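Local coordinates for MMS19 nucleotide excision repair protein homolog (Mus musculus, PDB 6TBL) that is the C-terminal HEAT-repeat part of a protein that probably serves in the cytosolic iron-sulfur protein assembly complex, supplying clusters to proteins of DNA metabolism and genome integrity, at residues C72-T77 against A110-G115; S89-A94 against G115-L120. One frame throughout, in Å; residues are numbered along the deposited sequence.

Contact 1. Residues C72-T77 against A110-G115. With K (potassium ion), chain G.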
loop_
_atom_site.group_PDB
_atom_site.type_symbol
_atom_site.label_atom_id
_atom_site.label_comp_id
_atom_site.label_asym_id
_atom_site.label_seq_id
_atom_site.Cartn_x
_atom_site.Cartn_y
_atom_site.Cartn_z
ATOM N N CYS A 72 21.992 19.791 -9.586
ATOM C CA CYS A 72 21.329 21.031 -9.199
ATOM C C CYS A 72 20.081 20.752 -8.373
ATOM O O CYS A 72 19.765 21.504 -7.442
ATOM C CB CYS A 72 20.985 21.847 -10.442
ATOM S SG CYS A 72 22.389 22.724 -11.154
ATOM N N MET A 73 19.352 19.683 -8.707
ATOM C CA MET A 73 18.212 19.277 -7.891
ATOM C C MET A 73 18.652 18.959 -6.470
ATOM O O MET A 73 17.937 19.258 -5.507
ATOM C CB MET A 73 17.521 18.069 -8.517
ATOM C CG MET A 73 16.768 18.382 -9.788
ATOM S SD MET A 73 15.454 19.576 -9.486
ATOM C CE MET A 73 14.475 18.700 -8.271
ATOM N N HIS A 74 19.828 18.348 -6.322
ATOM C CA HIS A 74 20.395 18.144 -4.996
ATOM C C HIS A 74 20.766 19.475 -4.354
ATOM O O HIS A 74 20.470 19.708 -3.176
ATOM C CB HIS A 74 21.615 17.230 -5.095
ATOM C CG HIS A 74 22.233 16.892 -3.774
ATOM N ND1 HIS A 74 23.140 17.716 -3.144
ATOM C CD2 HIS A 74 22.086 15.811 -2.971
ATOM C CE1 HIS A 74 23.519 17.161 -2.005
ATOM N NE2 HIS A 74 22.894 16.004 -1.878
ATOM N N ALA A 75 21.399 20.369 -5.120
ATOM C CA ALA A 75 21.816 21.657 -4.583
ATOM C C ALA A 75 20.635 22.548 -4.228
ATOM O O ALA A 75 20.788 23.456 -3.404
ATOM C CB ALA A 75 22.730 22.372 -5.580
ATOM N N LEU A 76 19.466 22.311 -4.831
ATOM C CA LEU A 76 18.281 23.090 -4.487
ATOM C C LEU A 76 17.906 22.932 -3.020
ATOM O O LEU A 76 17.337 23.853 -2.424
ATOM C CB LEU A 76 17.104 22.680 -5.371
ATOM C CG LEU A 76 16.902 23.438 -6.680
ATOM C CD1 LEU A 76 15.678 22.907 -7.404
ATOM C CD2 LEU A 76 16.752 24.921 -6.405
ATOM N N THR A 77 18.215 21.782 -2.418
ATOM C CA THR A 77 17.842 21.538 -1.031
ATOM C C THR A 77 18.573 22.445 -0.046
ATOM O O THR A 77 18.251 22.408 1.148
ATOM C CB THR A 77 18.088 20.071 -0.672
ATOM O OG1 THR A 77 19.489 19.786 -0.755
ATOM C CG2 THR A 77 17.338 19.159 -1.632
ATOM N N ALA A 110 20.460 10.641 -9.111
ATOM C CA ALA A 110 19.034 10.662 -8.801
ATOM C C ALA A 110 18.770 10.173 -7.382
ATOM O O ALA A 110 17.944 10.747 -6.664
ATOM C CB ALA A 110 18.264 9.819 -9.816
ATOM N N VAL A 111 19.464 9.114 -6.963
ATOM C CA VAL A 111 19.353 8.645 -5.583
ATOM C C VAL A 111 19.778 9.743 -4.618
ATOM O O VAL A 111 19.105 10.013 -3.615
ATOM C CB VAL A 111 20.185 7.365 -5.383
ATOM C CG1 VAL A 111 20.283 7.019 -3.909
ATOM C CG2 VAL A 111 19.576 6.217 -6.161
ATOM N N SER A 112 20.900 10.400 -4.914
ATOM C CA SER A 112 21.411 11.436 -4.025
ATOM C C SER A 112 20.460 12.625 -3.948
ATOM O O SER A 112 20.205 13.156 -2.859
ATOM C CB SER A 112 22.796 11.882 -4.493
ATOM O OG SER A 112 23.310 12.912 -3.668
ATOM N N ALA A 113 19.922 13.056 -5.090
ATOM C CA ALA A 113 19.030 14.211 -5.092
ATOM C C ALA A 113 17.707 13.888 -4.410
ATOM O O ALA A 113 17.226 14.656 -3.567
ATOM C CB ALA A 113 18.795 14.692 -6.525
ATOM N N ARG A 114 17.104 12.749 -4.760
ATOM C CA ARG A 114 15.814 12.386 -4.185
ATOM C C ARG A 114 15.924 12.139 -2.686
ATOM O O ARG A 114 15.004 12.471 -1.929
ATOM C CB ARG A 114 15.257 11.155 -4.900
ATOM C CG ARG A 114 13.797 10.832 -4.610
ATOM C CD ARG A 114 13.320 9.772 -5.588
ATOM N NE ARG A 114 11.872 9.580 -5.583
ATOM C CZ ARG A 114 11.263 8.499 -5.109
ATOM N NH1 ARG A 114 11.975 7.506 -4.595
ATOM N NH2 ARG A 114 9.942 8.410 -5.153
ATOM N N GLY A 115 17.046 11.566 -2.239
ATOM C CA GLY A 115 17.218 11.297 -0.821
ATOM C C GLY A 115 17.225 12.553 0.027
ATOM O O GLY A 115 16.740 12.544 1.162
HETATM K K K G . 17.126 23.257 3.603
#
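Ala113 packs its methyl against the backbone of helix 63-76, where Ala113 CB lies 3.8 Å from His74 N. Around this buried point Met73 CB meets Ala113 CB at 4.1 Å, and the CA atoms of His74 and Ala113 come within 4.2 Å. The short side chain of Ala113 allows the axes of the two helical segments to approach to 8.2 Å, at an angle of 19°. The other side of the contact is partly exposed. With CG anti to the backbone N (chi1 -177°), the imidazole of His74 swings to the flank of helix 104-118, and His74 CD2 rests 3.2 Å from Ser112 OG, oblique to the ring and without a hydrogen bond; Ser112 O lies in the ring plane, beyond the CD2 edge. Replacing His74 with an alanine would probably strip Ser112 of its flat neighbour and open a gap beside it. Within its own helix turn, His74 O accepts from both Thr77 N and Thr77 OG1, while Thr77 O binds the potassium ion together with Leu79 O and Thr81 OG1. Nearly parallel helices from successive repeats, HEAT 3 and HEAT 4, stacked side by side are characteristic of a HEAT-repeat solenoid.

Contact 2. Residues S89-A94 against G115-L120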
loop_
_atom_site.group_PDB
_atom_site.type_symbol
_atom_site.label_atom_id
_atom_site.label_comp_id
_atom_site.label_asym_id
_atom_site.label_seq_id
_atom_site.Cartn_x
_atom_site.Cartn_y
_atom_site.Cartn_z
ATOM N N SER A 89 6.524 17.181 -2.760
ATOM C CA SER A 89 5.768 16.033 -3.250
ATOM C C SER A 89 6.043 15.777 -4.727
ATOM O O SER A 89 6.416 14.663 -5.113
ATOM C CB SER A 89 4.274 16.244 -3.001
ATOM O OG SER A 89 3.971 16.156 -1.620
ATOM N N GLN A 90 5.878 16.799 -5.570
ATOM C CA GLN A 90 6.034 16.588 -7.006
ATOM C C GLN A 90 7.475 16.264 -7.379
ATOM O O GLN A 90 7.711 15.547 -8.359
ATOM C CB GLN A 90 5.549 17.811 -7.785
ATOM C CG GLN A 90 6.503 18.992 -7.767
ATOM C CD GLN A 90 6.223 19.981 -8.881
ATOM O OE1 GLN A 90 5.733 21.085 -8.637
ATOM N NE2 GLN A 90 6.534 19.590 -10.115
ATOM N N VAL A 91 8.445 16.770 -6.616
ATOM C CA VAL A 91 9.845 16.480 -6.911
ATOM C C VAL A 91 10.151 15.013 -6.641
ATOM O O VAL A 91 10.816 14.344 -7.441
ATOM C CB VAL A 91 10.769 17.414 -6.107
ATOM C CG1 VAL A 91 12.192 16.904 -6.139
ATOM C CG2 VAL A 91 10.704 18.829 -6.661
ATOM N N ILE A 92 9.659 14.485 -5.517
ATOM C CA ILE A 92 9.893 13.082 -5.190
ATOM C C ILE A 92 9.239 12.177 -6.227
ATOM O O ILE A 92 9.799 11.144 -6.617
ATOM C CB ILE A 92 9.399 12.783 -3.762
ATOM C CG1 ILE A 92 10.272 13.518 -2.743
ATOM C CG2 ILE A 92 9.399 11.287 -3.486
ATOM C CD1 ILE A 92 9.992 13.142 -1.307
ATOM N N ARG A 93 8.053 12.558 -6.707
ATOM C CA ARG A 93 7.428 11.813 -7.795
ATOM C C ARG A 93 8.231 11.950 -9.084
ATOM O O ARG A 93 8.458 10.960 -9.789
ATOM C CB ARG A 93 5.988 12.291 -7.995
ATOM C CG ARG A 93 5.150 12.261 -6.725
ATOM C CD ARG A 93 3.839 13.012 -6.893
ATOM N NE ARG A 93 2.952 12.357 -7.847
ATOM C CZ ARG A 93 1.678 12.689 -8.028
ATOM N NH1 ARG A 93 0.943 12.036 -8.918
ATOM N NH2 ARG A 93 1.137 13.668 -7.315
ATOM N N ALA A 94 8.686 13.167 -9.398
ATOM C CA ALA A 94 9.434 13.381 -10.635
ATOM C C ALA A 94 10.787 12.681 -10.603
ATOM O O ALA A 94 11.206 12.090 -11.603
ATOM C CB ALA A 94 9.613 14.877 -10.889
ATOM N N GLY A 115 17.046 11.566 -2.239
ATOM C CA GLY A 115 17.218 11.297 -0.821
ATOM C C GLY A 115 17.225 12.553 0.027
ATOM O O GLY A 115 16.740 12.544 1.162
ATOM N N GLU A 116 17.764 13.650 -0.508
ATOM C CA GLU A 116 17.766 14.907 0.227
ATOM C C GLU A 116 16.403 15.582 0.209
ATOM O O GLU A 116 16.094 16.361 1.118
ATOM C CB GLU A 116 18.830 15.847 -0.338
ATOM C CG GLU A 116 20.242 15.405 -0.019
ATOM C CD GLU A 116 20.517 15.376 1.472
ATOM O OE1 GLU A 116 20.087 16.316 2.172
ATOM O OE2 GLU A 116 21.151 14.408 1.945
ATOM N N TRP A 117 15.583 15.308 -0.807
ATOM C CA TRP A 117 14.231 15.850 -0.830
ATOM C C TRP A 117 13.289 15.102 0.103
ATOM O O TRP A 117 12.237 15.642 0.459
ATOM C CB TRP A 117 13.681 15.840 -2.257
ATOM C CG TRP A 117 14.181 16.989 -3.080
ATOM C CD1 TRP A 117 15.380 17.074 -3.727
ATOM C CD2 TRP A 117 13.501 18.226 -3.334
ATOM N NE1 TRP A 117 15.485 18.281 -4.374
ATOM C CE2 TRP A 117 14.345 19.006 -4.150
ATOM C CE3 TRP A 117 12.256 18.743 -2.960
ATOM C CZ2 TRP A 117 13.987 20.276 -4.593
ATOM C CZ3 TRP A 117 11.904 20.006 -3.401
ATOM C CH2 TRP A 117 12.765 20.759 -4.209
ATOM N N PHE A 118 13.645 13.881 0.509
ATOM C CA PHE A 118 12.864 13.185 1.527
ATOM C C PHE A 118 13.066 13.798 2.906
ATOM O O PHE A 118 12.180 13.696 3.762
ATOM C CB PHE A 118 13.232 11.701 1.560
ATOM C CG PHE A 118 12.462 10.857 0.585
ATOM C CD1 PHE A 118 11.172 10.451 0.871
ATOM C CD2 PHE A 118 13.035 10.456 -0.610
ATOM C CE1 PHE A 118 10.465 9.672 -0.019
ATOM C CE2 PHE A 118 12.330 9.675 -1.507
ATOM C CZ PHE A 118 11.047 9.281 -1.209
ATOM N N LEU A 119 14.209 14.440 3.137
ATOM C CA LEU A 119 14.561 14.967 4.446
ATOM C C LEU A 119 14.094 16.398 4.670
ATOM O O LEU A 119 14.436 16.988 5.698
ATOM C CB LEU A 119 16.080 14.901 4.645
ATOM C CG LEU A 119 16.758 13.554 4.409
ATOM C CD1 LEU A 119 18.270 13.703 4.476
ATOM C CD2 LEU A 119 16.269 12.531 5.418
ATOM N N LEU A 120 13.340 16.981 3.739
ATOM C CA LEU A 120 12.910 18.364 3.918
ATOM C C LEU A 120 11.883 18.477 5.038
ATOM O O LEU A 120 12.055 19.267 5.974
ATOM C CB LEU A 120 12.363 18.917 2.605
ATOM C CG LEU A 120 13.429 19.225 1.554
ATOM C CD1 LEU A 120 12.785 19.748 0.287
ATOM C CD2 LEU A 120 14.444 20.227 2.092
#
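Val91 turns CG1 anti to its own backbone N (chi1 166°), which sets that methyl over the indole of Trp117, while Trp117 CG sits anti to the carbonyl carbon and presents a ring face to helix 81-94. Val91 CG1 lies 3.5 Å from the centroid of the Trp117 five-membered ring, 18° off its normal, a CH-pi contact over the face. The second branch follows the same indole outward: Val91 CG2 touches CZ3 and CH2 of Trp117 at the far end of the six-membered ring, so the valine fork spreads across both rings, roughly at right angles to the tryptophan side chain.

One residue on, Ile92 serves Phe118 in a similar way. Ile92 CD1 stands 3.7 Å from the centroid of the Phe118 ring and 12° off the normal, and the other branch, Ile92 CG2, reaches Phe118 CZ at 3.5 Å. Ile92 CG1 packs on Trp117 CB at 4.2 Å, and Ile92 CD1 lies 3.8 Å from Trp117 O. Beyond the valine, Trp117 NE1 is hydrogen-bonded to Met73 O of helix 63-76, which satisfies the one polar atom of the buried indole and probably limits the turn of its plane. Phe118, less buried, also packs on a basic side chain of another protein chain.

Between the side chains of the two segments the contact is apolar: branched aliphatic methyls on aromatic faces join the two helices of HEAT 4 by dispersion and shape, while the indole N-H finds its acceptor on the neighbouring repeat.

How the contacts relate
The centres of the two contacts are about 8 Å apart, on the same side of the chain's centre, and both draw on helix 104-118, with Gly115 common to them. Along the chain their segments alternate: 72-77, 89-94, 110-115, then 115-120. Contact 1 joins HEAT 3 to HEAT 4, whereas contact 2 closes HEAT 4 upon itself, helix 81-94 following helix 63-76 directly. A probable hydrogen bond from Arg114 NE to Ile92 O, 2.8 Å long, ties them together, and Thr77 CG2 packs 3.4 Å from Trp117 NE1. Helix 104-118 thus packs against both preceding helices, and the last repeat becomes continuous with the solenoid before it.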